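Side-chain contacts in 177aa long conserved hypothetical protein (ST1454) (Sulfolobus tokodaii, PDB 1WOZ), which probably transfers the adenosyl group of ATP to cob(I)alamin, as a PduO-type corrinoid adenosyltransferase: residues F62-G65 against E66-T70; G97-K100 against L101-P105; R140-I143 against V144-R148. All blocks are in the same frame, centred on the assembly; numbering follows the deposited sequence.

In the fold
The chain builds five long helices, 23-44, 48-69, 79-96, 109-134 and 140-163, and joins two other copies in a trimer. Contact 1 comes first, at the C-terminal end of helix 48-69. Contact 2 follows helix 79-96, where a short connection turns into strand 103-104. Contact 3 lies at the start of helix 140-163. All three are local and closed in series, so none nests in or crosses another. Contacts 1 and 3 touch: Ile64 and Leu68 pack on Ile142, and Ile64 also on Tyr145. Their centres are about 13 Å apart. Contact 2 lies on the opposite side of the chain's centre from contact 1, with about 34 Å between their centres.

Contact 1: residues F62-G65 against E66-T70; sequences FEIG and EDLST
Leu68 sets its branch point, CG, against the carbonyl oxygen of Ile64, one turn earlier in the helix. Leu68 CG is 3.4 Å from Ile64 O. This follows from chi1 of -68°, which sets CG beside the backbone N that itself bonds to that oxygen. The Leu68 N-H to Ile64 O bond is nearly straight at 179°. Farther out, Leu68 CD1 rests loosely on Ile64 CG2 at 4.2 Å. Glu66, two residues earlier, does the same with Phe62. Its CG lies 3.3 Å from Phe62 O, while its backbone N bonds to the same oxygen. The Glu66 carboxylate then reaches outward to Lys74 and to Tyr171 of the second subunit.

These are the last turns of helix 48-69, one of the five helices of the bundle. Here two side-chain hydroxyls fold back on the backbone. Ser69 OG donates to Gly65 O at 2.9 Å. Ser69 N donates to the same oxygen at 2.9 Å, from the opposite face of the carbonyl plane. One oxygen thus takes two donors from a single residue. Thr70, where the chain leaves helical geometry, sends OG1 to Glu66 O at 2.8 Å.

Asp67 CB passes 3.4 Å from Ile64 O. Its carboxylate turns away from 62-65. Ser72 and the backbone N of Ile77 in the following loop, and Asn139 just ahead of helix 140-163, hydrogen-bond to it. On another side Phe62 touches the bound POG molecule, and its ring meets Tyr171 of the second subunit with the planes about 20° apart.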
# COMPACT_ATOMS: atom_id res chain seq x y z
N PHE A 62 12.95 -6.75 11.99
CA PHE A 62 13.68 -7.98 11.62
C PHE A 62 13.80 -8.85 12.87
O PHE A 62 13.71 -10.07 12.80
CB PHE A 62 15.08 -7.67 11.07
CG PHE A 62 15.09 -7.42 9.58
CD1 PHE A 62 14.91 -6.15 9.07
CD2 PHE A 62 15.23 -8.49 8.69
CE1 PHE A 62 14.87 -5.93 7.68
CE2 PHE A 62 15.19 -8.27 7.31
CZ PHE A 62 15.01 -6.98 6.81
N GLU A 63 14.01 -8.24 14.04
CA GLU A 63 14.09 -9.04 15.26
C GLU A 63 12.75 -9.72 15.55
O GLU A 63 12.70 -10.88 16.01
CB GLU A 63 14.53 -8.17 16.43
CG GLU A 63 15.96 -7.67 16.27
CD GLU A 63 16.50 -6.94 17.49
OE1 GLU A 63 17.73 -6.95 17.66
OE2 GLU A 63 15.72 -6.34 18.25
N ILE A 64 11.66 -9.01 15.27
CA ILE A 64 10.33 -9.58 15.47
C ILE A 64 10.17 -10.78 14.54
O ILE A 64 9.62 -11.81 14.93
CB ILE A 64 9.21 -8.51 15.16
CG1 ILE A 64 9.18 -7.49 16.29
CG2 ILE A 64 7.86 -9.20 14.90
CD1 ILE A 64 8.16 -6.37 16.11
N GLY A 65 10.64 -10.64 13.30
CA GLY A 65 10.55 -11.76 12.37
C GLY A 65 11.34 -12.97 12.86
O GLY A 65 10.91 -14.11 12.68
N GLU A 66 12.49 -12.74 13.49
CA GLU A 66 13.29 -13.86 13.99
C GLU A 66 12.62 -14.48 15.21
O GLU A 66 12.67 -15.70 15.40
CB GLU A 66 14.71 -13.39 14.32
CG GLU A 66 15.45 -12.91 13.09
CD GLU A 66 16.97 -13.02 13.18
OE1 GLU A 66 17.58 -12.44 14.11
OE2 GLU A 66 17.54 -13.68 12.29
N ASP A 67 12.01 -13.64 16.04
CA ASP A 67 11.29 -14.13 17.22
C ASP A 67 10.23 -15.10 16.67
O ASP A 67 10.20 -16.28 17.04
CB ASP A 67 10.62 -12.95 17.96
CG ASP A 67 9.90 -13.36 19.23
OD1 ASP A 67 9.38 -14.50 19.31
OD2 ASP A 67 9.82 -12.54 20.15
N LEU A 68 9.38 -14.62 15.77
CA LEU A 68 8.32 -15.44 15.16
C LEU A 68 8.81 -16.74 14.52
O LEU A 68 8.21 -17.80 14.72
CB LEU A 68 7.58 -14.67 14.06
CG LEU A 68 6.72 -13.48 14.48
CD1 LEU A 68 6.25 -12.73 13.21
CD2 LEU A 68 5.54 -13.98 15.31
N SER A 69 9.88 -16.63 13.73
CA SER A 69 10.48 -17.76 13.01
C SER A 69 11.18 -18.80 13.88
O SER A 69 11.39 -19.94 13.43
CB SER A 69 11.49 -17.24 11.98
OG SER A 69 10.85 -16.47 10.97
N THR A 70 11.54 -18.44 15.11
CA THR A 70 12.24 -19.36 16.00
C THR A 70 11.53 -19.57 17.33
O THR A 70 12.15 -20.00 18.31
CB THR A 70 13.67 -18.87 16.31
OG1 THR A 70 13.62 -17.68 17.11
CG2 THR A 70 14.42 -18.55 15.01

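Contact 2: residues G97-K100 against L101-P105; sequences GPVK and LFVIP
Val99 is the first residue of 97-100 to touch 101-105, and it does so with both methyl groups. Its CG2 meets Val103 CG2 at 3.6 Å, and the two side chains cross at about a right angle. With chi1 at 69°, CG2 stands anti to the backbone N and CG1 is wedged between N and the carbonyl carbon. CG1 faces Leu101 CD2 more loosely, at 4.4 Å. Val99 is buried, and so is Val103. Both valines also pack on Leu158 of helix 140-163, and Val103 on Phe154 of the same helix.

Lys100 comes next and takes part mainly through its carbonyl. Its oxygen has Val103 CG2 at 3.5 Å and Leu101 CD2 at 3.8 Å. Val103 has chi1 of 164°, which places CG2 beside its own backbone N and brings that methyl within touch of both Val99 and Lys100. The Lys100 side chain leads away from 101-105. It lies on Ile170 and Asp172, and its chain bends at the last torsion.

The chain turns a corner at Leu101 and Phe102. The peptide bond between them is cis, an uncommon form before a residue other than proline, and it brings their CA atoms to 2.9 Å. Beyond the corner 103-104 forms a short, weakly bonded strand, antiparallel to strand 169-173. The backbone around the corner is paired with the C-terminal region: Val99 with Trp177, Leu101 with Ile173 and Lys175, Phe102 with Tyr171. Phe102 points away from 97-100, and its side chain comes within about 4 Å of a bound POG molecule, nearest atom to nearest atom. Pro105 O accepts a hydrogen bond from Gln58 NE2 of the third subunit.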
# COMPACT_ATOMS: atom_id res chain seq x y z
N GLY A 97 2.32 19.27 20.91
CA GLY A 97 1.28 19.82 21.76
C GLY A 97 0.01 19.01 21.55
O GLY A 97 -0.00 18.05 20.75
N PRO A 98 -1.09 19.35 22.23
CA PRO A 98 -2.35 18.61 22.08
C PRO A 98 -3.01 18.76 20.72
O PRO A 98 -2.94 19.81 20.08
CB PRO A 98 -3.22 19.17 23.21
CG PRO A 98 -2.77 20.63 23.28
CD PRO A 98 -1.24 20.48 23.18
N VAL A 99 -3.68 17.70 20.28
CA VAL A 99 -4.38 17.73 19.01
C VAL A 99 -5.80 17.17 19.20
O VAL A 99 -6.00 16.22 19.96
CB VAL A 99 -3.64 16.88 17.92
CG1 VAL A 99 -3.71 15.36 18.25
CG2 VAL A 99 -4.24 17.14 16.54
N LYS A 100 -6.77 17.79 18.54
CA LYS A 100 -8.15 17.32 18.58
C LYS A 100 -8.24 16.02 17.78
O LYS A 100 -7.49 15.84 16.80
CB LYS A 100 -9.08 18.33 17.90
CG LYS A 100 -9.30 19.64 18.66
CD LYS A 100 -10.15 20.57 17.79
CE LYS A 100 -10.97 21.56 18.61
NZ LYS A 100 -10.08 22.39 19.43
N LEU A 101 -9.16 15.15 18.17
CA LEU A 101 -9.40 13.88 17.48
C LEU A 101 -10.79 13.98 16.81
O LEU A 101 -11.67 14.67 17.34
CB LEU A 101 -9.36 12.73 18.50
CG LEU A 101 -8.03 12.65 19.26
CD1 LEU A 101 -8.11 11.57 20.35
CD2 LEU A 101 -6.89 12.34 18.26
N PHE A 102 -10.99 13.34 15.66
CA PHE A 102 -9.98 12.55 14.95
C PHE A 102 -9.17 13.42 13.99
O PHE A 102 -9.68 14.38 13.45
CB PHE A 102 -10.64 11.48 14.08
CG PHE A 102 -11.32 10.40 14.84
CD1 PHE A 102 -12.65 10.08 14.56
CD2 PHE A 102 -10.64 9.68 15.80
CE1 PHE A 102 -13.28 9.04 15.24
CE2 PHE A 102 -11.26 8.64 16.49
CZ PHE A 102 -12.58 8.32 16.21
N VAL A 103 -7.92 13.04 13.78
CA VAL A 103 -7.07 13.73 12.83
C VAL A 103 -7.33 13.08 11.46
O VAL A 103 -7.32 11.85 11.33
CB VAL A 103 -5.57 13.58 13.20
CG1 VAL A 103 -4.67 13.95 12.00
CG2 VAL A 103 -5.26 14.48 14.40
N ILE A 104 -7.61 13.90 10.44
CA ILE A 104 -7.83 13.40 9.08
C ILE A 104 -6.42 13.23 8.53
O ILE A 104 -5.66 14.21 8.42
CB ILE A 104 -8.63 14.41 8.24
CG1 ILE A 104 -10.04 14.55 8.84
CG2 ILE A 104 -8.67 13.94 6.76
CD1 ILE A 104 -10.94 15.61 8.14
N PRO A 105 -6.04 11.99 8.17
CA PRO A 105 -4.69 11.76 7.67
C PRO A 105 -4.26 12.56 6.44
O PRO A 105 -4.94 12.55 5.41
CB PRO A 105 -4.65 10.23 7.46
CG PRO A 105 -6.07 9.92 7.09
CD PRO A 105 -6.86 10.77 8.06

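Contact 3: residues R140-I143 against V144-R148; sequences RMII and VYLNR
Val144 fills the angle between Arg140 and Met141, one turn back in the helix. Its CB is 3.6 Å from Met141 O and 4.2 Å from Met141 SE, the selenium of a selenomethionine. From CB the two methyls part. CG2 lies beside the backbone N and runs back toward the start of the helix. There it meets Arg140 O at 3.5 Å and, more loosely, the terminal CE of Met141 at 4.2 Å. CG1 stands anti to the backbone N, chi1 -177°, and goes the other way. It sits 3.7 Å above the guanidinium plane of Arg148, over the centre of the group.

At its edge the guanidinium is hydrogen-bonded. Arg148 NH1 donates to Asn147 OD1 at 3.1 Å. The oxygen lies close to the guanidinium plane, but the donor stands above the amide plane of Asn147. Arg148 NE forms a salt bridge with Glu86, and Asn147 ND2 hydrogen-bonds to Glu125.

On another side of the helix Leu146 CG rests on Ile142 O at 3.4 Å, and its CD1 reaches Ile142 CG2 at 4.3 Å. The backbone bonds are those of a regular alpha helix, though Val144 N to Arg140 O is weak.

Helix 140-163 has three neighbouring helices here. Ile142 and Tyr145 pack on helix 48-69, where Tyr145 OH also hydrogen-bonds to Glu60. Tyr145 and Arg148 touch helix 79-96. Ile143 and Leu146 lie on helix 109-134.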
# COMPACT_ATOMS: atom_id res chain seq x y z
N ARG A 140 3.11 -12.66 22.47
CA ARG A 140 2.10 -11.61 22.61
C ARG A 140 2.69 -10.19 22.59
O ARG A 140 2.02 -9.23 22.18
CB ARG A 140 1.33 -11.84 23.92
CG ARG A 140 0.23 -10.82 24.24
CD ARG A 140 -0.95 -10.92 23.26
NE ARG A 140 -2.06 -10.02 23.60
CZ ARG A 140 -2.80 -10.10 24.71
NH1 ARG A 140 -2.55 -11.05 25.61
NH2 ARG A 140 -3.80 -9.24 24.92
N MSE A 141 3.94 -10.05 23.02
CA MSE A 141 4.58 -8.74 23.04
C MSE A 141 4.74 -8.15 21.63
O MSE A 141 4.93 -6.95 21.46
CB MSE A 141 5.95 -8.83 23.72
CG MSE A 141 6.44 -7.49 24.28
SE MSE A 141 5.26 -6.72 25.70
CE MSE A 141 4.23 -8.24 26.13
N ILE A 142 4.67 -9.01 20.63
CA ILE A 142 4.80 -8.57 19.25
C ILE A 142 3.59 -7.73 18.86
O ILE A 142 3.73 -6.68 18.21
CB ILE A 142 4.91 -9.79 18.33
CG1 ILE A 142 6.30 -10.41 18.52
CG2 ILE A 142 4.68 -9.39 16.86
CD1 ILE A 142 6.48 -11.72 17.77
N ILE A 143 2.40 -8.17 19.27
CA ILE A 143 1.19 -7.43 18.96
C ILE A 143 1.23 -6.10 19.72
O ILE A 143 0.86 -5.04 19.18
CB ILE A 143 -0.06 -8.24 19.32
CG1 ILE A 143 -0.07 -9.53 18.48
CG2 ILE A 143 -1.31 -7.43 19.05
CD1 ILE A 143 -1.27 -10.47 18.72
N VAL A 144 1.72 -6.13 20.96
CA VAL A 144 1.83 -4.89 21.73
C VAL A 144 2.79 -3.91 21.04
O VAL A 144 2.50 -2.70 20.95
CB VAL A 144 2.33 -5.14 23.16
CG1 VAL A 144 2.36 -3.82 23.94
CG2 VAL A 144 1.41 -6.16 23.85
N TYR A 145 3.91 -4.43 20.54
CA TYR A 145 4.89 -3.59 19.86
C TYR A 145 4.22 -2.89 18.66
O TYR A 145 4.33 -1.67 18.48
CB TYR A 145 6.08 -4.43 19.38
CG TYR A 145 7.20 -3.62 18.75
CD1 TYR A 145 8.29 -3.20 19.51
CD2 TYR A 145 7.16 -3.27 17.40
CE1 TYR A 145 9.31 -2.45 18.94
CE2 TYR A 145 8.17 -2.52 16.82
CZ TYR A 145 9.24 -2.12 17.58
OH TYR A 145 10.25 -1.38 17.02
N LEU A 146 3.52 -3.68 17.85
CA LEU A 146 2.84 -3.18 16.66
C LEU A 146 1.80 -2.10 17.01
O LEU A 146 1.68 -1.10 16.30
CB LEU A 146 2.18 -4.33 15.91
CG LEU A 146 3.17 -5.27 15.18
CD1 LEU A 146 2.40 -6.45 14.63
CD2 LEU A 146 3.92 -4.51 14.04
N ASN A 147 1.07 -2.31 18.11
CA ASN A 147 0.07 -1.34 18.57
C ASN A 147 0.75 -0.02 18.95
O ASN A 147 0.28 1.06 18.56
CB ASN A 147 -0.72 -1.94 19.75
CG ASN A 147 -1.76 -0.96 20.34
OD1 ASN A 147 -1.46 -0.18 21.23
ND2 ASN A 147 -2.99 -1.03 19.84
N ARG A 148 1.85 -0.08 19.69
CA ARG A 148 2.58 1.12 20.11
C ARG A 148 3.21 1.81 18.92
O ARG A 148 3.37 3.04 18.92
CB ARG A 148 3.72 0.78 21.07
CG ARG A 148 3.38 0.61 22.56
CD ARG A 148 1.92 0.63 22.90
NE ARG A 148 1.75 0.25 24.31
CZ ARG A 148 0.75 -0.49 24.76
NH1 ARG A 148 -0.17 -0.92 23.94
NH2 ARG A 148 0.71 -0.84 26.04